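Local coordinates for protein subclass B1 metallo-beta-lactamase (Myroides odoratimimus, PDB 6T5L) that hydrolyses beta-lactam antibiotics, probably including carbapenems, by means of zinc ions held in its active site, at residues A[32-37]-A[214-219]; A[90-95]-A[103-108]; A[145-150]-A[168-173]; A[198-203]-A[231-236]. All coordinates share one frame; numbering follows the deposited sequence.

Interaction 1 of 4, residues A[32-37]-A[214-219]; sequences NHIYEH and AKIVIP
E36 sends its carboxylate from strand 34-37 toward I218 on strand 216-219, and the two oxygens have different company. OE2 accepts a hydrogen bond from N28 ND2, while E36 OE1 lies against the methyl I218 CG2 at 3.8 Å. CG stands opposite the backbone N (chi1 177°) and the chain runs on nearly straight, which carries the carboxylate across to the isoleucine; the two side chains meet at a slant. A long glutamate suits this spot because its extended chain can bring the carboxylate itself into the buried layer, where N28 holds one oxygen and the other rests on a methyl.

The rest of the contact is branched hydrocarbon. I34 CG2 sits 4.4 Å from I216 CG2 and also 4.4 Å from I218 CD1, so one methyl lies near both facing isoleucines. These are loose van der Waals distances, and no hydrogen bond joins the two strands. V56 and A175 also touch I34, adding small apolar surfaces from the strands beside each segment. V217, by contrast, packs on L229 and F230 of helix 228-237.

The two strand axes approach to 9.6 Å and differ in direction by 16°. They belong to separate sheets packed face to face, with a helix covering the second sheet outside: the alpha-beta/beta-alpha sandwich of the metallo-beta-lactamase fold.

Interaction 2 of 4, residues A[90-95]-A[103-108]; sequences IGLIPT and GGITEF
L92 leaves strand 90-93 toward the helix that starts at I105, and every contact between the two segments can be read along its side chain. Its CB already lies 4.1 Å from F108 CD2, near the root of the phenyl ring. With CG opposite the backbone N (chi1 168°), the branch point is carried outward, and both methyls come to lie over one face of the ring. L92 CD1 is displaced toward the rim, with F108 CE2 4.1 Å away. L92 CD2 sits above the ring's root, 3.9 Å from F108 CG, and there it also meets I105 CD1 at 3.6 Å. The fork of a leucine fits such a place, since its two prongs spread over the ring and one of them still reaches the isoleucine. I105 contributes through its terminal methyl, since its chain bends inward at the end, and the side chains of L92 and F108 cross at about a right angle.

At the N-cap position, G104 N is hydrogen-bonded to T67 OG1. G104 O lies at the edge of the F108 ring, in the ring plane. T67 also touches both L92 and F108, and I113 covers more of the phenylalanine.

In the sequence between the segments come the zinc ligands H96, H98 and D100 of the family's HxHxD motif. The contact itself is wholly apolar, so it probably rests on shape, dispersion and the burial of hydrocarbon, and no bond across it sets the angle between strand and helix.

Interaction 3 of 4, residues A[145-150]-A[168-173]; sequences LDIGNK and GYFPED
K150 and I147 meet F170 near its CE1. K150 CB is 3.9 Å from F170 CE1, and I147 CG2 approaches the same carbon to 4.1 Å; both come obliquely. A little further out, K150 CD passes E172 OE1 at 3.6 Å. This is a contact of methylene with carboxylate: the ammonium itself stays 4.7 Å from OE1, measured from K150 NZ, too far for a salt bridge, although the opposite charges probably attract weakly.

What keeps the ammonium back is the course of the lysine chain. It bends at chi2 (-71°) and again at its end, curling NZ back to N149 O of the preceding residue at 3.1 Å. That donor stands well above the carbonyl plane, 57° out of it. Lysine thus serves several ends, with CB on the phenylalanine, CD and CE beside the glutamate, and the ammonium at the turn.

Beyond this lies what positions the groups. V56 touches both I147 and F170, the ring of H33 meets that of F170 with planes at about 60°, and I34 packs on F170 as well, so the ring is set in the layer between the two sheets. N58 ND2 is hydrogen-bonded to I147 O and N149 OD1, so one amide joins two residues of the turn.

I147 and K150 close on each other through two backbone bonds, I147 N to K150 O (2.8 Å) and K150 N to I147 O. With G148 at positive phi followed by N149, this is a tight two-residue beta hairpin built on a type II' turn.

Interaction 4 of 4, residues A[198-203]-A[231-236]; sequences KEWSTT and DYTIKL
Close backbone packing comes first: S201 CB touches I234 O at 3.4 Å, and the CA atoms of S201 and I234 are 4.5 Å apart. Helices can come this near where one of them presents a small residue, and serine has little more than a methylene to put between them. With chi1 at 89°, S201 OG is turned off to 4.2 Å from I234 O, and no hydrogen bond crosses between the segments. I234 answers with its own branch, its CG1 lying 4.1 Å from S201 O.

A van der Waals contact is made by T233, whose methyl CG2 reaches W200 NE1 at 3.8 Å, obliquely to the indole. The helices involved, 200-210 and 228-237, lie on the outer side of the second sheet of the metallo-beta-lactamase sandwich. The indole also touches H161, a zinc ligand, and its side chain is about 8 Å from a zinc ion.

Hydrogen bonds to the polar atoms of this pair come from elsewhere. W200 NE1 donates to L181 O, which helps to set the rotation of the indole, and T233 OG1 is bonded to L229 O in its own helix and to K183 N. Threonine therefore divides its branches, methyl to the tryptophan and hydroxyl to backbone. D231 forms a salt bridge with K208 further along helix 200-210.

Aromatic stacking adds F237, whose ring lies against that of W200.

From the N terminus, strand 34-41 opens interaction 1, which closes only at strand 216-219 and joins the two sheets across their buried layer. Within that long loop, interaction 2 closes first, bringing helix 105-110 against edge strand 88-93 of the first sheet; interaction 3 follows in series, around the hairpin of the second sheet. Interactions 2 and 3 touch where I90 CD1 packs on D146 O. Interactions 1 and 3 touch at H33, whose N probably bonds to D173 OD2 and whose CB packs on F170. Interaction 4 crosses interaction 1 along the chain: in sequence, strand 216-219 falls between the two helices that interaction 4 joins, its centre about 21 Å from that of interaction 1.

Interaction 1 of 4, residues A[32-37]-A[214-219]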
loop_
_atom_site.group_PDB
_atom_site.type_symbol
_atom_site.label_atom_id
_atom_site.label_comp_id
_atom_site.label_asym_id
_atom_site.label_seq_id
_atom_site.Cartn_x
_atom_site.Cartn_y
_atom_site.Cartn_z
ATOM N N ASN A 32 8.708 -12.624 -8.996
ATOM C CA ASN A 32 9.812 -13.007 -8.130
ATOM C C ASN A 32 10.027 -11.981 -7.009
ATOM O O ASN A 32 10.482 -12.352 -5.930
ATOM C CB ASN A 32 11.082 -13.221 -8.974
ATOM C CG ASN A 32 10.930 -14.404 -9.974
ATOM O OD1 ASN A 32 10.280 -15.413 -9.663
ATOM N ND2 ASN A 32 11.529 -14.280 -11.149
ATOM N N HIS A 33 9.662 -10.718 -7.201
ATOM C CA HIS A 33 9.880 -9.725 -6.165
ATOM C C HIS A 33 8.610 -9.172 -5.545
ATOM O O HIS A 33 8.698 -8.356 -4.618
ATOM C CB HIS A 33 10.676 -8.542 -6.721
ATOM C CG HIS A 33 11.946 -8.944 -7.381
ATOM N ND1 HIS A 33 13.035 -9.418 -6.686
ATOM C CD2 HIS A 33 12.293 -8.975 -8.691
ATOM C CE1 HIS A 33 14.000 -9.724 -7.537
ATOM N NE2 HIS A 33 13.579 -9.453 -8.756
ATOM N N ILE A 34 7.441 -9.527 -6.053
ATOM C CA ILE A 34 6.251 -8.767 -5.728
ATOM C C ILE A 34 5.182 -9.708 -5.214
ATOM O O ILE A 34 4.668 -10.529 -5.962
ATOM C CB ILE A 34 5.712 -7.970 -6.933
ATOM C CG1 ILE A 34 6.645 -6.854 -7.323
ATOM C CG2 ILE A 34 4.278 -7.473 -6.626
ATOM C CD1 ILE A 34 6.771 -5.760 -6.354
ATOM N N TYR A 35 4.763 -9.473 -4.002
ATOM C CA TYR A 35 3.743 -10.215 -3.297
ATOM C C TYR A 35 2.673 -9.200 -2.902
ATOM O O TYR A 35 2.987 -8.035 -2.654
ATOM C CB TYR A 35 4.342 -10.885 -2.032
ATOM C CG TYR A 35 5.416 -11.963 -2.268
ATOM C CD1 TYR A 35 6.680 -11.625 -2.649
ATOM C CD2 TYR A 35 5.156 -13.295 -2.009
ATOM C CE1 TYR A 35 7.640 -12.560 -2.857
ATOM C CE2 TYR A 35 6.136 -14.286 -2.217
ATOM C CZ TYR A 35 7.377 -13.904 -2.637
ATOM O OH TYR A 35 8.385 -14.826 -2.839
ATOM N N GLU A 36 1.420 -9.632 -2.912
ATOM C CA GLU A 36 0.258 -8.874 -2.483
ATOM C C GLU A 36 -0.239 -9.483 -1.164
ATOM O O GLU A 36 -0.352 -10.724 -1.037
ATOM C CB GLU A 36 -0.829 -8.948 -3.560
ATOM C CG GLU A 36 -2.137 -8.253 -3.201
ATOM C CD GLU A 36 -3.337 -8.581 -4.066
ATOM O OE1 GLU A 36 -4.068 -7.602 -4.311
ATOM O OE2 GLU A 36 -3.616 -9.760 -4.460
ATOM N N HIS A 37 -0.422 -8.632 -0.153
ATOM C CA HIS A 37 -1.007 -9.072 1.109
ATOM C C HIS A 37 -2.442 -8.568 1.182
ATOM O O HIS A 37 -2.747 -7.440 0.754
ATOM C CB HIS A 37 -0.152 -8.651 2.328
ATOM C CG HIS A 37 -0.071 -7.186 2.648
ATOM N ND1 HIS A 37 -1.085 -6.513 3.300
ATOM C CD2 HIS A 37 0.975 -6.306 2.582
ATOM C CE1 HIS A 37 -0.697 -5.274 3.575
ATOM N NE2 HIS A 37 0.551 -5.123 3.148
ATOM N N ALA A 214 3.788 -0.096 -16.919
ATOM C CA ALA A 214 3.387 -0.902 -15.774
ATOM C C ALA A 214 2.660 -2.159 -16.227
ATOM O O ALA A 214 1.791 -2.128 -17.125
ATOM C CB ALA A 214 2.487 -0.115 -14.823
ATOM N N LYS A 215 3.053 -3.273 -15.613
ATOM C CA LYS A 215 2.455 -4.587 -15.827
ATOM C C LYS A 215 1.705 -5.084 -14.590
ATOM O O LYS A 215 0.866 -5.977 -14.709
ATOM C CB LYS A 215 3.543 -5.596 -16.208
ATOM C CG LYS A 215 4.214 -5.293 -17.561
ATOM N N ILE A 216 1.995 -4.550 -13.415
ATOM C CA ILE A 216 1.351 -5.007 -12.194
ATOM C C ILE A 216 0.875 -3.753 -11.494
ATOM O O ILE A 216 1.684 -2.871 -11.195
ATOM C CB ILE A 216 2.297 -5.812 -11.285
ATOM C CG1 ILE A 216 2.621 -7.188 -11.903
ATOM C CG2 ILE A 216 1.664 -6.024 -9.917
ATOM C CD1 ILE A 216 3.697 -7.899 -11.194
ATOM N N VAL A 217 -0.428 -3.654 -11.271
ATOM C CA VAL A 217 -1.012 -2.506 -10.602
ATOM C C VAL A 217 -1.934 -3.044 -9.519
ATOM O O VAL A 217 -2.895 -3.759 -9.827
ATOM C CB VAL A 217 -1.781 -1.610 -11.591
ATOM C CG1 VAL A 217 -2.488 -0.475 -10.836
ATOM C CG2 VAL A 217 -0.835 -1.070 -12.693
ATOM N N ILE A 218 -1.641 -2.722 -8.268
ATOM C CA ILE A 218 -2.409 -3.290 -7.158
ATOM C C ILE A 218 -3.272 -2.175 -6.575
ATOM O O ILE A 218 -2.732 -1.187 -6.067
ATOM C CB ILE A 218 -1.507 -3.915 -6.087
ATOM C CG1 ILE A 218 -0.750 -5.102 -6.685
ATOM C CG2 ILE A 218 -2.365 -4.308 -4.889
ATOM C CD1 ILE A 218 0.478 -5.489 -5.815
ATOM N N PRO A 219 -4.582 -2.267 -6.677
ATOM C CA PRO A 219 -5.451 -1.269 -6.064
ATOM C C PRO A 219 -5.578 -1.529 -4.565
ATOM O O PRO A 219 -5.245 -2.609 -4.073
ATOM C CB PRO A 219 -6.793 -1.523 -6.743
ATOM C CG PRO A 219 -6.792 -3.082 -6.933
ATOM C CD PRO A 219 -5.341 -3.465 -7.121
#

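Interaction 2 of 4, residues A[90-95]-A[103-108]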
loop_
_atom_site.group_PDB
_atom_site.type_symbol
_atom_site.label_atom_id
_atom_site.label_comp_id
_atom_site.label_asym_id
_atom_site.label_seq_id
_atom_site.Cartn_x
_atom_site.Cartn_y
_atom_site.Cartn_z
ATOM N N ILE A 90 12.724 -4.249 6.063
ATOM C CA ILE A 90 13.579 -3.100 6.329
ATOM C C ILE A 90 12.825 -1.796 6.372
ATOM O O ILE A 90 13.425 -0.762 6.705
ATOM C CB ILE A 90 14.741 -2.953 5.315
ATOM C CG1 ILE A 90 14.267 -2.844 3.853
ATOM C CG2 ILE A 90 15.630 -4.181 5.408
ATOM C CD1 ILE A 90 15.446 -2.507 2.873
ATOM N N GLY A 91 11.534 -1.797 6.101
ATOM C CA GLY A 91 10.819 -0.532 6.090
ATOM C C GLY A 91 9.345 -0.749 5.839
ATOM O O GLY A 91 8.977 -1.630 5.078
ATOM N N LEU A 92 8.524 0.093 6.433
ATOM C CA LEU A 92 7.089 0.125 6.219
ATOM C C LEU A 92 6.704 1.493 5.656
ATOM O O LEU A 92 7.115 2.540 6.184
ATOM C CB LEU A 92 6.361 -0.131 7.527
ATOM C CG LEU A 92 4.879 0.156 7.492
ATOM C CD1 LEU A 92 4.099 -0.851 6.742
ATOM C CD2 LEU A 92 4.481 0.188 8.983
ATOM N N ILE A 93 5.913 1.495 4.570
ATOM C CA ILE A 93 5.431 2.712 3.973
ATOM C C ILE A 93 3.923 2.681 3.982
ATOM O O ILE A 93 3.285 2.106 3.106
ATOM C CB ILE A 93 5.953 2.912 2.523
ATOM C CG1 ILE A 93 7.482 2.852 2.504
ATOM C CG2 ILE A 93 5.387 4.201 1.966
ATOM C CD1 ILE A 93 8.064 2.515 1.199
ATOM N N PRO A 94 3.289 3.366 4.935
ATOM C CA PRO A 94 1.835 3.537 4.852
ATOM C C PRO A 94 1.486 4.561 3.777
ATOM O O PRO A 94 2.036 5.655 3.776
ATOM C CB PRO A 94 1.445 4.034 6.247
ATOM C CG PRO A 94 2.721 4.297 7.001
ATOM C CD PRO A 94 3.893 4.107 6.043
ATOM N N THR A 95 0.554 4.221 2.882
ATOM C CA THR A 95 0.344 5.031 1.677
ATOM C C THR A 95 -0.648 6.167 1.917
ATOM O O THR A 95 -0.715 7.070 1.071
ATOM C CB THR A 95 -0.120 4.172 0.466
ATOM O OG1 THR A 95 -1.373 3.535 0.756
ATOM C CG2 THR A 95 0.956 3.171 0.112
ATOM N N GLY A 103 -3.230 0.213 10.395
ATOM C CA GLY A 103 -3.975 -0.494 11.430
ATOM C C GLY A 103 -3.097 -1.376 12.300
ATOM O O GLY A 103 -3.356 -1.506 13.482
ATOM N N GLY A 104 -2.010 -1.943 11.743
ATOM C CA GLY A 104 -1.142 -2.842 12.498
ATOM C C GLY A 104 0.195 -2.203 12.845
ATOM O O GLY A 104 1.224 -2.892 13.024
ATOM N N ILE A 105 0.203 -0.859 12.894
ATOM C CA ILE A 105 1.452 -0.138 13.061
ATOM C C ILE A 105 2.175 -0.554 14.347
ATOM O O ILE A 105 3.403 -0.718 14.349
ATOM C CB ILE A 105 1.215 1.369 12.992
ATOM C CG1 ILE A 105 2.543 2.162 13.094
ATOM C CG2 ILE A 105 0.340 1.858 14.179
ATOM C CD1 ILE A 105 3.519 1.985 11.931
ATOM N N THR A 106 1.443 -0.742 15.446
ATOM C CA THR A 106 2.084 -1.121 16.723
ATOM C C THR A 106 2.908 -2.398 16.565
ATOM O O THR A 106 3.998 -2.544 17.139
ATOM C CB THR A 106 1.027 -1.316 17.816
ATOM O OG1 THR A 106 0.321 -0.073 18.104
ATOM C CG2 THR A 106 1.683 -1.825 19.127
ATOM N N GLU A 107 2.403 -3.346 15.791
ATOM C CA GLU A 107 3.095 -4.614 15.704
ATOM C C GLU A 107 4.393 -4.456 14.923
ATOM O O GLU A 107 5.422 -5.049 15.272
ATOM C CB GLU A 107 2.136 -5.628 15.092
ATOM C CG GLU A 107 2.572 -6.997 15.187
ATOM C CD GLU A 107 2.671 -7.499 16.617
ATOM O OE1 GLU A 107 1.694 -7.510 17.355
ATOM O OE2 GLU A 107 3.790 -7.846 16.979
ATOM N N PHE A 108 4.373 -3.609 13.894
ATOM C CA PHE A 108 5.588 -3.306 13.134
ATOM C C PHE A 108 6.577 -2.547 14.000
ATOM O O PHE A 108 7.794 -2.849 14.015
ATOM C CB PHE A 108 5.268 -2.474 11.876
ATOM C CG PHE A 108 4.764 -3.294 10.722
ATOM C CD1 PHE A 108 3.466 -3.754 10.725
ATOM C CD2 PHE A 108 5.586 -3.593 9.598
ATOM C CE1 PHE A 108 2.984 -4.539 9.675
ATOM C CE2 PHE A 108 5.074 -4.410 8.539
ATOM C CZ PHE A 108 3.819 -4.859 8.576
#

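Interaction 3 of 4, residues A[145-150]-A[168-173]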
loop_
_atom_site.group_PDB
_atom_site.type_symbol
_atom_site.label_atom_id
_atom_site.label_comp_id
_atom_site.label_asym_id
_atom_site.label_seq_id
_atom_site.Cartn_x
_atom_site.Cartn_y
_atom_site.Cartn_z
ATOM N N LEU A 145 14.138 4.245 -1.586
ATOM C CA LEU A 145 14.753 3.344 -0.630
ATOM C C LEU A 145 15.525 2.268 -1.364
ATOM O O LEU A 145 15.013 1.677 -2.322
ATOM C CB LEU A 145 13.751 2.659 0.268
ATOM C CG LEU A 145 13.378 3.246 1.602
ATOM C CD1 LEU A 145 12.339 2.225 2.168
ATOM C CD2 LEU A 145 14.596 3.460 2.550
ATOM N N ASP A 146 16.746 1.996 -0.874
ATOM C CA ASP A 146 17.496 0.820 -1.319
ATOM C C ASP A 146 16.929 -0.460 -0.692
ATOM O O ASP A 146 16.739 -0.540 0.522
ATOM C CB ASP A 146 18.975 0.959 -0.974
ATOM C CG ASP A 146 19.674 2.018 -1.819
ATOM O OD1 ASP A 146 19.575 1.973 -3.062
ATOM O OD2 ASP A 146 20.317 2.906 -1.236
ATOM N N ILE A 147 16.670 -1.465 -1.519
ATOM C CA ILE A 147 16.309 -2.795 -1.043
ATOM C C ILE A 147 17.296 -3.788 -1.655
ATOM O O ILE A 147 17.126 -4.248 -2.785
ATOM C CB ILE A 147 14.865 -3.156 -1.376
ATOM C CG1 ILE A 147 14.559 -4.554 -0.845
ATOM C CG2 ILE A 147 14.628 -3.012 -2.873
ATOM C CD1 ILE A 147 13.057 -4.888 -0.930
ATOM N N GLY A 148 18.286 -4.175 -0.887
ATOM C CA GLY A 148 19.509 -4.800 -1.421
ATOM C C GLY A 148 19.971 -4.049 -2.667
ATOM O O GLY A 148 20.045 -2.822 -2.640
ATOM N N ASN A 149 20.188 -4.743 -3.798
ATOM C CA ASN A 149 20.783 -4.096 -4.965
ATOM C C ASN A 149 19.742 -3.531 -5.945
ATOM O O ASN A 149 20.082 -3.237 -7.099
ATOM C CB ASN A 149 21.743 -5.063 -5.669
ATOM C CG ASN A 149 21.054 -6.306 -6.253
ATOM O OD1 ASN A 149 19.825 -6.493 -6.181
ATOM N ND2 ASN A 149 21.837 -7.086 -6.954
ATOM N N LYS A 150 18.494 -3.341 -5.489
ATOM C CA LYS A 150 17.416 -2.761 -6.269
ATOM C C LYS A 150 16.809 -1.612 -5.456
ATOM O O LYS A 150 17.182 -1.355 -4.301
ATOM C CB LYS A 150 16.357 -3.821 -6.631
ATOM C CG LYS A 150 16.891 -5.036 -7.465
ATOM C CD LYS A 150 17.247 -4.664 -8.889
ATOM C CE LYS A 150 18.250 -5.662 -9.553
ATOM N NZ LYS A 150 19.657 -5.148 -9.492
ATOM N N GLY A 168 3.286 3.427 -4.558
ATOM C CA GLY A 168 4.522 2.675 -4.466
ATOM C C GLY A 168 4.867 2.149 -5.854
ATOM O O GLY A 168 3.986 1.893 -6.691
ATOM N N TYR A 169 6.170 2.063 -6.114
ATOM C CA TYR A 169 6.712 1.666 -7.388
ATOM C C TYR A 169 7.979 0.848 -7.221
ATOM O O TYR A 169 8.936 1.290 -6.562
ATOM C CB TYR A 169 7.026 2.903 -8.222
ATOM C CG TYR A 169 7.489 2.624 -9.617
ATOM C CD1 TYR A 169 6.806 1.748 -10.423
ATOM C CD2 TYR A 169 8.601 3.258 -10.131
ATOM C CE1 TYR A 169 7.216 1.513 -11.763
ATOM C CE2 TYR A 169 9.012 3.050 -11.441
ATOM C CZ TYR A 169 8.325 2.158 -12.246
ATOM O OH TYR A 169 8.719 1.922 -13.536
ATOM N N PHE A 170 7.988 -0.313 -7.878
ATOM C CA PHE A 170 9.198 -1.118 -8.039
ATOM C C PHE A 170 9.478 -1.350 -9.524
ATOM O O PHE A 170 8.863 -2.255 -10.129
ATOM C CB PHE A 170 8.988 -2.435 -7.300
ATOM C CG PHE A 170 10.235 -3.299 -7.171
ATOM C CD1 PHE A 170 11.342 -2.873 -6.445
ATOM C CD2 PHE A 170 10.284 -4.545 -7.798
ATOM C CE1 PHE A 170 12.474 -3.699 -6.343
ATOM C CE2 PHE A 170 11.417 -5.389 -7.687
ATOM C CZ PHE A 170 12.505 -4.966 -6.963
ATOM N N PRO A 171 10.404 -0.587 -10.149
ATOM C CA PRO A 171 10.578 -0.701 -11.608
ATOM C C PRO A 171 11.091 -2.038 -12.106
ATOM O O PRO A 171 10.812 -2.371 -13.261
ATOM C CB PRO A 171 11.581 0.429 -11.957
ATOM C CG PRO A 171 12.235 0.838 -10.624
ATOM C CD PRO A 171 11.173 0.548 -9.593
ATOM N N GLU A 172 11.854 -2.788 -11.319
ATOM C CA GLU A 172 12.409 -4.058 -11.794
ATOM C C GLU A 172 11.303 -5.029 -12.209
ATOM O O GLU A 172 11.438 -5.758 -13.195
ATOM C CB GLU A 172 13.308 -4.667 -10.714
ATOM C CG GLU A 172 14.086 -5.885 -11.152
ATOM C CD GLU A 172 15.016 -5.569 -12.289
ATOM O OE1 GLU A 172 15.842 -4.635 -12.160
ATOM O OE2 GLU A 172 14.874 -6.239 -13.325
ATOM N N ASP A 173 10.181 -5.031 -11.506
ATOM C CA ASP A 173 9.067 -5.888 -11.901
ATOM C C ASP A 173 7.914 -5.072 -12.471
ATOM O O ASP A 173 6.771 -5.518 -12.403
ATOM C CB ASP A 173 8.561 -6.717 -10.711
ATOM C CG ASP A 173 9.409 -7.938 -10.427
ATOM O OD1 ASP A 173 10.400 -8.132 -11.145
ATOM O OD2 ASP A 173 9.032 -8.738 -9.519
#

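Interaction 4 of 4, residues A[198-203]-A[231-236]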
loop_
_atom_site.group_PDB
_atom_site.type_symbol
_atom_site.label_atom_id
_atom_site.label_comp_id
_atom_site.label_asym_id
_atom_site.label_seq_id
_atom_site.Cartn_x
_atom_site.Cartn_y
_atom_site.Cartn_z
ATOM N N LYS A 198 -12.571 16.669 -7.043
ATOM C CA LYS A 198 -12.288 17.550 -8.176
ATOM C C LYS A 198 -10.949 17.185 -8.806
ATOM O O LYS A 198 -10.768 17.358 -10.015
ATOM C CB LYS A 198 -12.344 19.012 -7.763
ATOM C CG LYS A 198 -13.764 19.477 -7.384
ATOM C CD LYS A 198 -14.866 18.656 -8.095
ATOM C CE LYS A 198 -16.181 19.403 -8.296
ATOM N NZ LYS A 198 -17.380 18.513 -8.099
ATOM N N GLU A 199 -10.048 16.591 -8.035
ATOM C CA GLU A 199 -8.720 16.327 -8.524
ATOM C C GLU A 199 -8.423 14.857 -8.731
ATOM O O GLU A 199 -7.367 14.551 -9.290
ATOM C CB GLU A 199 -7.675 16.911 -7.559
ATOM C CG GLU A 199 -7.476 18.422 -7.644
ATOM C CD GLU A 199 -6.902 18.892 -8.988
ATOM O OE1 GLU A 199 -5.728 18.586 -9.295
ATOM O OE2 GLU A 199 -7.637 19.568 -9.742
ATOM N N TRP A 200 -9.254 13.935 -8.223
ATOM C CA TRP A 200 -8.895 12.505 -8.282
ATOM C C TRP A 200 -8.438 12.118 -9.690
ATOM O O TRP A 200 -7.422 11.442 -9.889
ATOM C CB TRP A 200 -10.114 11.641 -7.891
ATOM C CG TRP A 200 -9.814 10.277 -7.394
ATOM C CD1 TRP A 200 -8.871 9.415 -7.894
ATOM C CD2 TRP A 200 -10.466 9.580 -6.310
ATOM N NE1 TRP A 200 -8.844 8.250 -7.156
ATOM C CE2 TRP A 200 -9.826 8.308 -6.190
ATOM C CE3 TRP A 200 -11.517 9.896 -5.441
ATOM C CZ2 TRP A 200 -10.212 7.353 -5.216
ATOM C CZ3 TRP A 200 -11.889 8.967 -4.470
ATOM C CH2 TRP A 200 -11.210 7.712 -4.339
ATOM N N SER A 201 -9.199 12.484 -10.693
ATOM C CA SER A 201 -8.868 11.895 -11.990
ATOM C C SER A 201 -7.605 12.527 -12.596
ATOM O O SER A 201 -6.752 11.796 -13.151
ATOM C CB SER A 201 -10.043 12.003 -12.931
ATOM O OG SER A 201 -9.915 13.223 -13.582
ATOM N N THR A 202 -7.423 13.865 -12.467
ATOM C CA THR A 202 -6.168 14.428 -12.971
ATOM C C THR A 202 -4.973 13.836 -12.202
ATOM O O THR A 202 -3.936 13.500 -12.808
ATOM C CB THR A 202 -6.144 15.969 -12.960
ATOM O OG1 THR A 202 -5.678 16.463 -11.721
ATOM C CG2 THR A 202 -7.468 16.573 -13.201
ATOM N N THR A 203 -5.138 13.564 -10.900
ATOM C CA THR A 203 -4.070 12.885 -10.161
ATOM C C THR A 203 -3.716 11.557 -10.832
ATOM O O THR A 203 -2.547 11.235 -11.008
ATOM C CB THR A 203 -4.457 12.642 -8.703
ATOM O OG1 THR A 203 -4.521 13.890 -8.009
ATOM C CG2 THR A 203 -3.397 11.806 -7.995
ATOM N N ASP A 231 -6.830 3.622 -16.173
ATOM C CA ASP A 231 -7.804 4.160 -17.111
ATOM C C ASP A 231 -9.190 4.137 -16.508
ATOM O O ASP A 231 -9.942 5.115 -16.598
ATOM C CB ASP A 231 -7.829 3.348 -18.415
ATOM C CG ASP A 231 -6.618 3.558 -19.271
ATOM O OD1 ASP A 231 -6.038 4.657 -19.214
ATOM O OD2 ASP A 231 -6.286 2.634 -20.046
ATOM N N TYR A 232 -9.558 3.008 -15.907
ATOM C CA TYR A 232 -10.886 2.892 -15.338
ATOM C C TYR A 232 -11.085 3.906 -14.194
ATOM O O TYR A 232 -12.137 4.537 -14.094
ATOM C CB TYR A 232 -11.119 1.442 -14.892
ATOM C CG TYR A 232 -12.419 1.329 -14.162
ATOM C CD1 TYR A 232 -13.637 1.090 -14.865
ATOM C CD2 TYR A 232 -12.460 1.546 -12.790
ATOM C CE1 TYR A 232 -14.863 1.053 -14.164
ATOM C CE2 TYR A 232 -13.678 1.527 -12.091
ATOM C CZ TYR A 232 -14.855 1.268 -12.758
ATOM O OH TYR A 232 -15.989 1.229 -11.991
ATOM N N THR A 233 -10.057 4.138 -13.373
ATOM C CA THR A 233 -10.180 5.093 -12.263
ATOM C C THR A 233 -10.250 6.531 -12.775
ATOM O O THR A 233 -11.025 7.341 -12.259
ATOM C CB THR A 233 -9.007 4.892 -11.276
ATOM O OG1 THR A 233 -9.009 3.538 -10.762
ATOM C CG2 THR A 233 -9.070 5.837 -10.093
ATOM N N ILE A 234 -9.481 6.860 -13.814
ATOM C CA ILE A 234 -9.581 8.186 -14.415
ATOM C C ILE A 234 -11.016 8.447 -14.846
ATOM O O ILE A 234 -11.545 9.556 -14.676
ATOM C CB ILE A 234 -8.622 8.297 -15.616
ATOM C CG1 ILE A 234 -7.160 8.276 -15.179
ATOM C CG2 ILE A 234 -8.977 9.532 -16.528
ATOM C CD1 ILE A 234 -6.214 8.009 -16.392
ATOM N N LYS A 235 -11.637 7.460 -15.503
ATOM C CA LYS A 235 -12.932 7.695 -16.125
ATOM C C LYS A 235 -14.036 7.716 -15.076
ATOM O O LYS A 235 -14.973 8.514 -15.190
ATOM C CB LYS A 235 -13.215 6.641 -17.208
ATOM N N LEU A 236 -13.895 6.873 -14.040
ATOM C CA LEU A 236 -14.813 6.873 -12.904
ATOM C C LEU A 236 -15.003 8.255 -12.287
ATOM O O LEU A 236 -16.122 8.612 -11.931
ATOM C CB LEU A 236 -14.307 5.904 -11.820
ATOM C CG LEU A 236 -15.312 5.588 -10.704
ATOM C CD1 LEU A 236 -16.591 4.950 -11.281
ATOM C CD2 LEU A 236 -14.624 4.642 -9.696
#